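Local coordinates for kinetochore protein Mis16 (Schizosaccharomyces japonicus, PDB 4XYH) that recognises histone H4 and, independently, the CENP-A-specific chaperone Scm3, and so probably helps to establish centromeric chromatin at the kinetochore, at residues W190-L198 against I207-K215; K278-G286 against A298-W309. All blocks are in the same frame, centred on the assembly; numbering follows the deposited sequence.

Contact 1 of 2, residues W190-L198 against I207-K215; sequences WNFIQEGTL and ICVWDIKGK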
loop_
_atom_site.group_PDB
_atom_site.type_symbol
_atom_site.label_atom_id
_atom_site.label_comp_id
_atom_site.label_asym_id
_atom_site.label_seq_id
_atom_site.Cartn_x
_atom_site.Cartn_y
_atom_site.Cartn_z
ATOM N N TRP A 190 10.793 3.230 1.307
ATOM C CA TRP A 190 12.178 3.097 1.732
ATOM C C TRP A 190 13.047 2.387 0.696
ATOM O O TRP A 190 12.562 1.578 -0.114
ATOM C CB TRP A 190 12.268 2.319 3.026
ATOM C CG TRP A 190 11.702 3.002 4.208
ATOM C CD1 TRP A 190 10.443 2.861 4.721
ATOM C CD2 TRP A 190 12.394 3.907 5.074
ATOM N NE1 TRP A 190 10.317 3.627 5.859
ATOM C CE2 TRP A 190 11.497 4.286 6.088
ATOM C CE3 TRP A 190 13.691 4.427 5.095
ATOM C CZ2 TRP A 190 11.856 5.168 7.110
ATOM C CZ3 TRP A 190 14.042 5.309 6.111
ATOM C CH2 TRP A 190 13.127 5.667 7.100
ATOM N N ASN A 191 14.334 2.712 0.735
ATOM C CA ASN A 191 15.355 2.018 -0.024
ATOM C C ASN A 191 15.717 0.707 0.689
ATOM O O ASN A 191 15.988 0.707 1.897
ATOM C CB ASN A 191 16.572 2.932 -0.181
ATOM C CG ASN A 191 17.548 2.446 -1.253
ATOM O OD1 ASN A 191 18.006 1.299 -1.233
ATOM N ND2 ASN A 191 17.864 3.327 -2.200
ATOM N N PHE A 192 15.698 -0.408 -0.037
ATOM C CA PHE A 192 15.954 -1.723 0.566
ATOM C C PHE A 192 17.450 -2.069 0.666
ATOM O O PHE A 192 17.834 -2.959 1.414
ATOM C CB PHE A 192 15.228 -2.810 -0.223
ATOM C CG PHE A 192 13.740 -2.635 -0.245
ATOM C CD1 PHE A 192 12.968 -3.079 0.820
ATOM C CD2 PHE A 192 13.110 -2.010 -1.326
ATOM C CE1 PHE A 192 11.588 -2.908 0.816
ATOM C CE2 PHE A 192 11.737 -1.841 -1.339
ATOM C CZ PHE A 192 10.971 -2.289 -0.260
ATOM N N ILE A 193 18.282 -1.363 -0.093
ATOM C CA ILE A 193 19.718 -1.627 -0.115
ATOM C C ILE A 193 20.495 -0.611 0.730
ATOM O O ILE A 193 21.375 -0.968 1.512
ATOM C CB ILE A 193 20.250 -1.607 -1.555
ATOM C CG1 ILE A 193 19.518 -2.656 -2.395
ATOM C CG2 ILE A 193 21.756 -1.809 -1.575
ATOM C CD1 ILE A 193 19.462 -4.032 -1.743
ATOM N N GLN A 194 20.149 0.661 0.572
ATOM C CA GLN A 194 20.834 1.738 1.262
ATOM C C GLN A 194 20.006 2.198 2.470
ATOM O O GLN A 194 19.093 3.032 2.345
ATOM C CB GLN A 194 21.100 2.888 0.285
ATOM C CG GLN A 194 22.071 3.935 0.796
ATOM C CD GLN A 194 22.506 4.911 -0.297
ATOM O OE1 GLN A 194 22.350 4.641 -1.500
ATOM N NE2 GLN A 194 23.052 6.058 0.119
ATOM N N GLU A 195 20.321 1.627 3.632
ATOM C CA GLU A 195 19.608 1.910 4.869
ATOM C C GLU A 195 19.528 3.397 5.175
ATOM O O GLU A 195 20.534 4.105 5.127
ATOM C CB GLU A 195 20.264 1.191 6.043
ATOM C CG GLU A 195 19.573 1.461 7.353
ATOM C CD GLU A 195 20.116 0.609 8.487
ATOM O OE1 GLU A 195 20.618 -0.506 8.218
ATOM O OE2 GLU A 195 20.036 1.060 9.651
ATOM N N GLY A 196 18.317 3.873 5.463
ATOM C CA GLY A 196 18.129 5.263 5.829
ATOM C C GLY A 196 17.704 6.159 4.686
ATOM O O GLY A 196 17.327 7.309 4.903
ATOM N N THR A 197 17.762 5.649 3.466
ATOM C CA THR A 197 17.311 6.431 2.314
ATOM C C THR A 197 15.843 6.105 1.987
ATOM O O THR A 197 15.442 4.947 2.053
ATOM C CB THR A 197 18.205 6.174 1.085
ATOM O OG1 THR A 197 19.472 6.807 1.295
ATOM C CG2 THR A 197 17.562 6.723 -0.200
ATOM N N LEU A 198 15.042 7.125 1.678
ATOM C CA LEU A 198 13.637 6.921 1.318
ATOM C C LEU A 198 13.193 7.965 0.302
ATOM O O LEU A 198 13.908 8.940 0.042
ATOM C CB LEU A 198 12.726 6.995 2.547
ATOM C CG LEU A 198 12.633 8.359 3.243
ATOM C CD1 LEU A 198 11.300 8.521 3.936
ATOM C CD2 LEU A 198 13.766 8.498 4.256
ATOM N N ILE A 207 9.162 14.743 -6.546
ATOM C CA ILE A 207 9.625 13.548 -5.870
ATOM C C ILE A 207 10.844 13.937 -5.059
ATOM O O ILE A 207 11.802 14.489 -5.610
ATOM C CB ILE A 207 10.021 12.411 -6.848
ATOM C CG1 ILE A 207 8.805 11.832 -7.567
ATOM C CG2 ILE A 207 10.743 11.316 -6.103
ATOM C CD1 ILE A 207 9.184 10.934 -8.761
ATOM N N CYS A 208 10.828 13.663 -3.760
ATOM C CA CYS A 208 12.000 13.967 -2.966
ATOM C C CYS A 208 12.695 12.695 -2.541
ATOM O O CYS A 208 12.045 11.709 -2.229
ATOM C CB CYS A 208 11.634 14.798 -1.742
ATOM S SG CYS A 208 10.988 16.413 -2.132
ATOM N N VAL A 209 14.023 12.719 -2.537
ATOM C CA VAL A 209 14.797 11.615 -1.990
ATOM C C VAL A 209 15.475 12.128 -0.724
ATOM O O VAL A 209 16.055 13.215 -0.714
ATOM C CB VAL A 209 15.834 11.067 -2.988
ATOM C CG1 VAL A 209 16.730 10.014 -2.312
ATOM C CG2 VAL A 209 15.126 10.480 -4.221
ATOM N N TRP A 210 15.364 11.344 0.343
ATOM C CA TRP A 210 15.787 11.750 1.664
ATOM C C TRP A 210 16.833 10.781 2.205
ATOM O O TRP A 210 16.887 9.620 1.813
ATOM C CB TRP A 210 14.590 11.803 2.626
ATOM C CG TRP A 210 13.361 12.567 2.129
ATOM C CD1 TRP A 210 12.324 12.067 1.391
ATOM C CD2 TRP A 210 13.040 13.946 2.387
ATOM N NE1 TRP A 210 11.383 13.046 1.168
ATOM C CE2 TRP A 210 11.800 14.208 1.766
ATOM C CE3 TRP A 210 13.692 14.985 3.069
ATOM C CZ2 TRP A 210 11.200 15.462 1.800
ATOM C CZ3 TRP A 210 13.094 16.229 3.115
ATOM C CH2 TRP A 210 11.852 16.461 2.481
ATOM N N ASP A 211 17.649 11.249 3.132
ATOM C CA ASP A 211 18.632 10.368 3.758
ATOM C C ASP A 211 18.729 10.695 5.248
ATOM O O ASP A 211 19.084 11.805 5.617
ATOM C CB ASP A 211 19.981 10.509 3.058
ATOM C CG ASP A 211 21.036 9.562 3.604
ATOM O OD1 ASP A 211 20.695 8.615 4.351
ATOM O OD2 ASP A 211 22.223 9.768 3.270
ATOM N N ILE A 212 18.385 9.735 6.099
ATOM C CA ILE A 212 18.363 9.990 7.537
ATOM C C ILE A 212 19.395 9.156 8.283
ATOM O O ILE A 212 19.477 9.237 9.509
ATOM C CB ILE A 212 16.964 9.714 8.157
ATOM C CG1 ILE A 212 16.576 8.252 7.925
ATOM C CG2 ILE A 212 15.940 10.676 7.596
ATOM C CD1 ILE A 212 15.581 7.724 8.914
ATOM N N LYS A 213 20.155 8.347 7.544
ATOM C CA LYS A 213 21.288 7.599 8.103
ATOM C C LYS A 213 22.202 8.488 8.953
ATOM O O LYS A 213 22.691 9.516 8.482
ATOM C CB LYS A 213 22.108 6.951 6.982
ATOM C CG LYS A 213 23.248 6.064 7.480
ATOM C CD LYS A 213 23.707 5.071 6.398
ATOM C CE LYS A 213 24.469 3.869 6.986
ATOM N NZ LYS A 213 23.659 3.058 7.958
ATOM N N GLY A 214 22.408 8.107 10.209
ATOM C CA GLY A 214 23.330 8.835 11.065
ATOM C C GLY A 214 22.779 10.065 11.773
ATOM O O GLY A 214 23.439 10.613 12.657
ATOM N N LYS A 215 21.585 10.515 11.405
ATOM C CA LYS A 215 20.991 11.659 12.093
ATOM C C LYS A 215 20.442 11.227 13.457
ATOM O O LYS A 215 19.590 10.352 13.524
ATOM C CB LYS A 215 19.888 12.299 11.242
ATOM C CG LYS A 215 20.330 12.654 9.815
ATOM C CD LYS A 215 19.673 13.935 9.316
ATOM C CE LYS A 215 19.817 14.102 7.814
ATOM N NZ LYS A 215 21.219 13.945 7.355
HETATM O O HOH W 1 21.026 6.270 3.458
#

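Contact 2 of 2, residues K278-G286 against A298-W309; sequences KAHEQPVNG and ATASADHTVALW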
loop_
_atom_site.group_PDB
_atom_site.type_symbol
_atom_site.label_atom_id
_atom_site.label_comp_id
_atom_site.label_asym_id
_atom_site.label_seq_id
_atom_site.Cartn_x
_atom_site.Cartn_y
_atom_site.Cartn_z
ATOM N N LYS A 278 4.080 6.335 -21.425
ATOM C CA LYS A 278 2.673 6.411 -21.086
ATOM C C LYS A 278 2.215 4.979 -20.794
ATOM O O LYS A 278 2.321 4.111 -21.651
ATOM C CB LYS A 278 1.867 7.047 -22.220
ATOM C CG LYS A 278 0.359 6.998 -21.984
ATOM C CD LYS A 278 -0.420 7.725 -23.063
ATOM C CE LYS A 278 -0.333 7.013 -24.401
ATOM N NZ LYS A 278 -1.589 7.219 -25.208
ATOM N N ALA A 279 1.749 4.725 -19.576
ATOM C CA ALA A 279 1.388 3.373 -19.166
ATOM C C ALA A 279 -0.086 3.096 -19.410
ATOM O O ALA A 279 -0.448 1.990 -19.794
ATOM C CB ALA A 279 1.732 3.140 -17.681
ATOM N N HIS A 280 -0.937 4.087 -19.151
ATOM C CA HIS A 280 -2.378 3.958 -19.393
ATOM C C HIS A 280 -2.913 5.230 -20.054
ATOM O O HIS A 280 -2.180 6.200 -20.179
ATOM C CB HIS A 280 -3.135 3.695 -18.087
ATOM C CG HIS A 280 -2.714 2.438 -17.393
ATOM N ND1 HIS A 280 -3.496 1.299 -17.382
ATOM C CD2 HIS A 280 -1.598 2.136 -16.693
ATOM C CE1 HIS A 280 -2.872 0.352 -16.705
ATOM N NE2 HIS A 280 -1.719 0.831 -16.276
ATOM N N GLU A 281 -4.188 5.231 -20.448
ATOM C CA GLU A 281 -4.794 6.435 -21.007
ATOM C C GLU A 281 -5.357 7.305 -19.887
ATOM O O GLU A 281 -5.717 8.459 -20.119
ATOM C CB GLU A 281 -5.900 6.095 -22.015
ATOM C CG GLU A 281 -5.411 5.392 -23.275
ATOM C CD GLU A 281 -4.301 6.149 -23.979
ATOM O OE1 GLU A 281 -4.432 7.387 -24.138
ATOM O OE2 GLU A 281 -3.288 5.507 -24.362
ATOM N N GLN A 282 -5.424 6.741 -18.680
ATOM C CA GLN A 282 -6.007 7.412 -17.528
ATOM C C GLN A 282 -5.018 7.351 -16.363
ATOM O O GLN A 282 -4.050 6.604 -16.434
ATOM C CB GLN A 282 -7.343 6.762 -17.152
ATOM C CG GLN A 282 -8.366 6.723 -18.292
ATOM C CD GLN A 282 -9.732 6.258 -17.821
ATOM O OE1 GLN A 282 -10.163 6.587 -16.713
ATOM N NE2 GLN A 282 -10.416 5.482 -18.655
ATOM N N PRO A 283 -5.239 8.154 -15.301
ATOM C CA PRO A 283 -4.347 8.169 -14.134
ATOM C C PRO A 283 -3.873 6.798 -13.640
ATOM O O PRO A 283 -4.634 5.824 -13.590
ATOM C CB PRO A 283 -5.206 8.859 -13.077
ATOM C CG PRO A 283 -5.920 9.895 -13.882
ATOM C CD PRO A 283 -6.246 9.231 -15.203
ATOM N N VAL A 284 -2.592 6.734 -13.306
ATOM C CA VAL A 284 -2.008 5.525 -12.747
ATOM C C VAL A 284 -1.864 5.678 -11.239
ATOM O O VAL A 284 -1.141 6.566 -10.780
ATOM C CB VAL A 284 -0.642 5.221 -13.374
ATOM C CG1 VAL A 284 -0.197 3.825 -12.987
ATOM C CG2 VAL A 284 -0.733 5.343 -14.890
ATOM N N ASN A 285 -2.549 4.813 -10.487
ATOM C CA ASN A 285 -2.672 4.961 -9.034
ATOM C C ASN A 285 -1.659 4.204 -8.196
ATOM O O ASN A 285 -1.354 4.623 -7.085
ATOM C CB ASN A 285 -4.075 4.545 -8.582
ATOM C CG ASN A 285 -5.148 5.456 -9.135
ATOM O OD1 ASN A 285 -4.935 6.661 -9.263
ATOM N ND2 ASN A 285 -6.292 4.888 -9.491
ATOM N N GLY A 286 -1.161 3.080 -8.700
ATOM C CA GLY A 286 -0.218 2.285 -7.930
ATOM C C GLY A 286 0.797 1.587 -8.809
ATOM O O GLY A 286 0.570 1.381 -10.013
ATOM N N ALA A 298 3.921 -4.081 -11.915
ATOM C CA ALA A 298 2.508 -3.900 -12.222
ATOM C C ALA A 298 2.084 -2.466 -11.979
ATOM O O ALA A 298 2.610 -1.800 -11.079
ATOM C CB ALA A 298 1.658 -4.845 -11.386
ATOM N N THR A 299 1.125 -1.996 -12.774
ATOM C CA THR A 299 0.511 -0.694 -12.556
ATOM C C THR A 299 -0.999 -0.843 -12.403
ATOM O O THR A 299 -1.634 -1.639 -13.107
ATOM C CB THR A 299 0.802 0.300 -13.717
ATOM O OG1 THR A 299 0.421 -0.290 -14.970
ATOM C CG2 THR A 299 2.276 0.659 -13.762
ATOM N N ALA A 300 -1.563 -0.077 -11.474
ATOM C CA ALA A 300 -3.006 -0.025 -11.267
ATOM C C ALA A 300 -3.508 1.317 -11.775
ATOM O O ALA A 300 -2.965 2.361 -11.419
ATOM C CB ALA A 300 -3.351 -0.206 -9.793
ATOM N N SER A 301 -4.545 1.295 -12.599
ATOM C CA SER A 301 -4.993 2.510 -13.250
ATOM C C SER A 301 -6.440 2.829 -12.959
ATOM O O SER A 301 -7.227 1.938 -12.632
ATOM C CB SER A 301 -4.808 2.407 -14.763
ATOM O OG SER A 301 -5.330 3.560 -15.409
ATOM N N ALA A 302 -6.784 4.105 -13.133
ATOM C CA ALA A 302 -8.169 4.557 -13.091
ATOM C C ALA A 302 -9.018 3.977 -14.238
ATOM O O ALA A 302 -10.244 4.083 -14.220
ATOM C CB ALA A 302 -8.220 6.092 -13.119
ATOM N N ASP A 303 -8.375 3.371 -15.235
ATOM C CA ASP A 303 -9.106 2.765 -16.350
ATOM C C ASP A 303 -9.648 1.378 -16.004
ATOM O O ASP A 303 -9.959 0.603 -16.895
ATOM C CB ASP A 303 -8.221 2.687 -17.607
ATOM C CG ASP A 303 -7.071 1.678 -17.485
ATOM O OD1 ASP A 303 -6.996 0.913 -16.492
ATOM O OD2 ASP A 303 -6.229 1.642 -18.412
ATOM N N HIS A 304 -9.703 1.068 -14.710
ATOM C CA HIS A 304 -10.221 -0.206 -14.173
ATOM C C HIS A 304 -9.284 -1.402 -14.409
ATOM O O HIS A 304 -9.653 -2.536 -14.132
ATOM C CB HIS A 304 -11.614 -0.550 -14.753
ATOM C CG HIS A 304 -12.612 0.569 -14.687
ATOM N ND1 HIS A 304 -13.930 0.407 -15.065
ATOM C CD2 HIS A 304 -12.492 1.862 -14.296
ATOM C CE1 HIS A 304 -14.576 1.548 -14.904
ATOM N NE2 HIS A 304 -13.727 2.448 -14.441
ATOM N N THR A 305 -8.073 -1.173 -14.900
ATOM C CA THR A 305 -7.227 -2.315 -15.192
ATOM C C THR A 305 -5.923 -2.303 -14.426
ATOM O O THR A 305 -5.501 -1.275 -13.894
ATOM C CB THR A 305 -6.893 -2.410 -16.704
ATOM O OG1 THR A 305 -6.043 -1.317 -17.081
ATOM C CG2 THR A 305 -8.162 -2.375 -17.535
ATOM N N VAL A 306 -5.293 -3.472 -14.386
ATOM C CA VAL A 306 -3.919 -3.591 -13.959
ATOM C C VAL A 306 -3.081 -4.052 -15.142
ATOM O O VAL A 306 -3.408 -5.045 -15.781
ATOM C CB VAL A 306 -3.768 -4.578 -12.785
ATOM C CG1 VAL A 306 -2.293 -4.911 -12.554
ATOM C CG2 VAL A 306 -4.376 -3.988 -11.551
ATOM N N ALA A 307 -2.017 -3.321 -15.448
ATOM C CA ALA A 307 -1.130 -3.704 -16.538
ATOM C C ALA A 307 0.171 -4.274 -15.984
ATOM O O ALA A 307 0.701 -3.769 -14.990
ATOM C CB ALA A 307 -0.852 -2.518 -17.451
ATOM N N LEU A 308 0.672 -5.333 -16.618
ATOM C CA LEU A 308 1.952 -5.941 -16.226
ATOM C C LEU A 308 3.045 -5.515 -17.199
ATOM O O LEU A 308 2.786 -5.385 -18.390
ATOM C CB LEU A 308 1.834 -7.470 -16.179
ATOM C CG LEU A 308 0.734 -7.935 -15.217
ATOM C CD1 LEU A 308 0.432 -9.414 -15.393
ATOM C CD2 LEU A 308 1.148 -7.651 -13.789
ATOM N N TRP A 309 4.261 -5.300 -16.693
ATOM C CA TRP A 309 5.344 -4.781 -17.513
ATOM C C TRP A 309 6.663 -5.473 -17.213
ATOM O O TRP A 309 6.923 -5.903 -16.083
ATOM C CB TRP A 309 5.544 -3.274 -17.294
ATOM C CG TRP A 309 4.333 -2.445 -17.386
ATOM C CD1 TRP A 309 3.433 -2.195 -16.386
ATOM C CD2 TRP A 309 3.881 -1.710 -18.529
ATOM N NE1 TRP A 309 2.447 -1.354 -16.840
ATOM C CE2 TRP A 309 2.694 -1.047 -18.154
ATOM C CE3 TRP A 309 4.367 -1.544 -19.829
ATOM C CZ2 TRP A 309 1.977 -0.241 -19.037
ATOM C CZ3 TRP A 309 3.651 -0.745 -20.710
ATOM C CH2 TRP A 309 2.472 -0.101 -20.309
HETATM O O HOH W 2 -5.823 3.308 -20.453
#

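Contact 1 of 2, residues W190-L198 against I207-K215
Ile-212 reaches across to Trp-190 at about a right angle, its CD1 meeting the rim of the indole 3.7 Å from CH2, while Leu-198 lays CB over one indole face. Ile-212 CG1 sits between the backbone N and the carbonyl carbon (chi1 60°), which brings it to 3.3 Å from Gly-196 O and carries CD1 on toward the ring. Leu-198 rests CD2 on Trp-210 CB at 3.8 Å. Trp-190, Leu-198, Trp-210 and Ile-212 gather on this side of the hairpin. Leu-198 and Trp-210 are an antiparallel hydrogen-bonded pair; Trp-210 N reaches Leu-198 O at 2.8 Å, nearly straight at 168°. Ile-212 N extends the pairing by donating to Gly-196 O from above the carbonyl plane. Gly-196 is the third residue of the type II turn from Gln-194 to Thr-197; its positive phi calls for glycine, and a CB would also clash with Lys-213 N. The other face carries a polar cluster, though Thr-197 CG2 turns to Val-209. Thr-197 and Asp-211 cross with OG1 and OD1 3.8 Å apart, and a water joins them, accepting from Thr-197 OG1 at 2.7 Å and donating to both Asp-211 OD1 and Glu-195 O. Asp-211 OD1 also takes Lys-213 N at 3.2 Å, an Asx turn that bends the chain as the strand ends; with CG anti to the backbone N (chi1 -177°), the carboxylate is held over that turn. Leucine in its place would probably leave Lys-213 N without this acceptor and cost the water one of its three partners. Strands 197-201 and 207-211 are the middle pair of a four-stranded propeller blade. Trp-190 and Ile-212 both pack on Ile-146 of strand 146-150, Trp-190 NE1 bonds to Arg-138 O, and Trp-210 NE1 is held by Thr-200.

Contact 2 of 2, residues K278-G286 against A298-W309
The hydrogen-bonded tetrad of a WD40 blade, Trp-309, Thr-299, His-280 and Asp-303, ties the loop entering strand 284-289 to strands 296-301 and 306-310. Trp-309 NE1 donates in its ring plane to Thr-299 OG1 at 3.0 Å, and that hydroxyl is hydrogen-bonded to His-280 NE2 at 2.7 Å. A threonine suits this place because its one oxygen serves both rings. At the other end of the imidazole, ND1 donates to Asp-303 OD2 at 2.9 Å, close to the ring plane, although the carboxylate is turned 68° from it. Held at both nitrogens, the ring has its rotation fixed. With OG anti to its backbone N (chi1 176°), Ser-301 turns the hydroxyl to Pro-283 O while CB presses on one imidazole face in a CH-pi contact. Asp-303 OD1 accepts Thr-305 N, an Asx turn in the tight connection between the strands. After the non-hydrogen-bonded pair Val-284 and Ser-301 the register slips by one at a classic beta bulge, where Asn-285 and Gly-286 both face Ala-300, whose O accepts a 2.7 Å bond from Asn-285 N and a weak one from Gly-286 N. Asn-285 ND2 instead bonds to Val-328 O of the next blade. Pro-283 O is gripped twice, by Ala-302 N at 2.8 Å and by Ser-301 OG at 3.0 Å.

Overall arrangement
Contacts 1 and 2 belong to different blades of one beta-propeller, their centres about 27 Å apart and their nearest atoms about 11 Å; the blade running from strand 238-243 to strand 275-278 separates them along the chain. Both are mostly buried, with Lys-213 at the exposed margin of contact 1 and Gln-282 at that of contact 2. Contact 1 joins the two middle strands of its blade, apolar on one face, with a water-bridged polar patch on the other. Contact 2 instead brings the first, innermost strand and the loop before it onto the two middle strands; its polar groups are mostly joined directly, and a water adds only a link at the aspartate end. Each middle-strand pair includes a tryptophan whose NE1 bonds to a threonine hydroxyl.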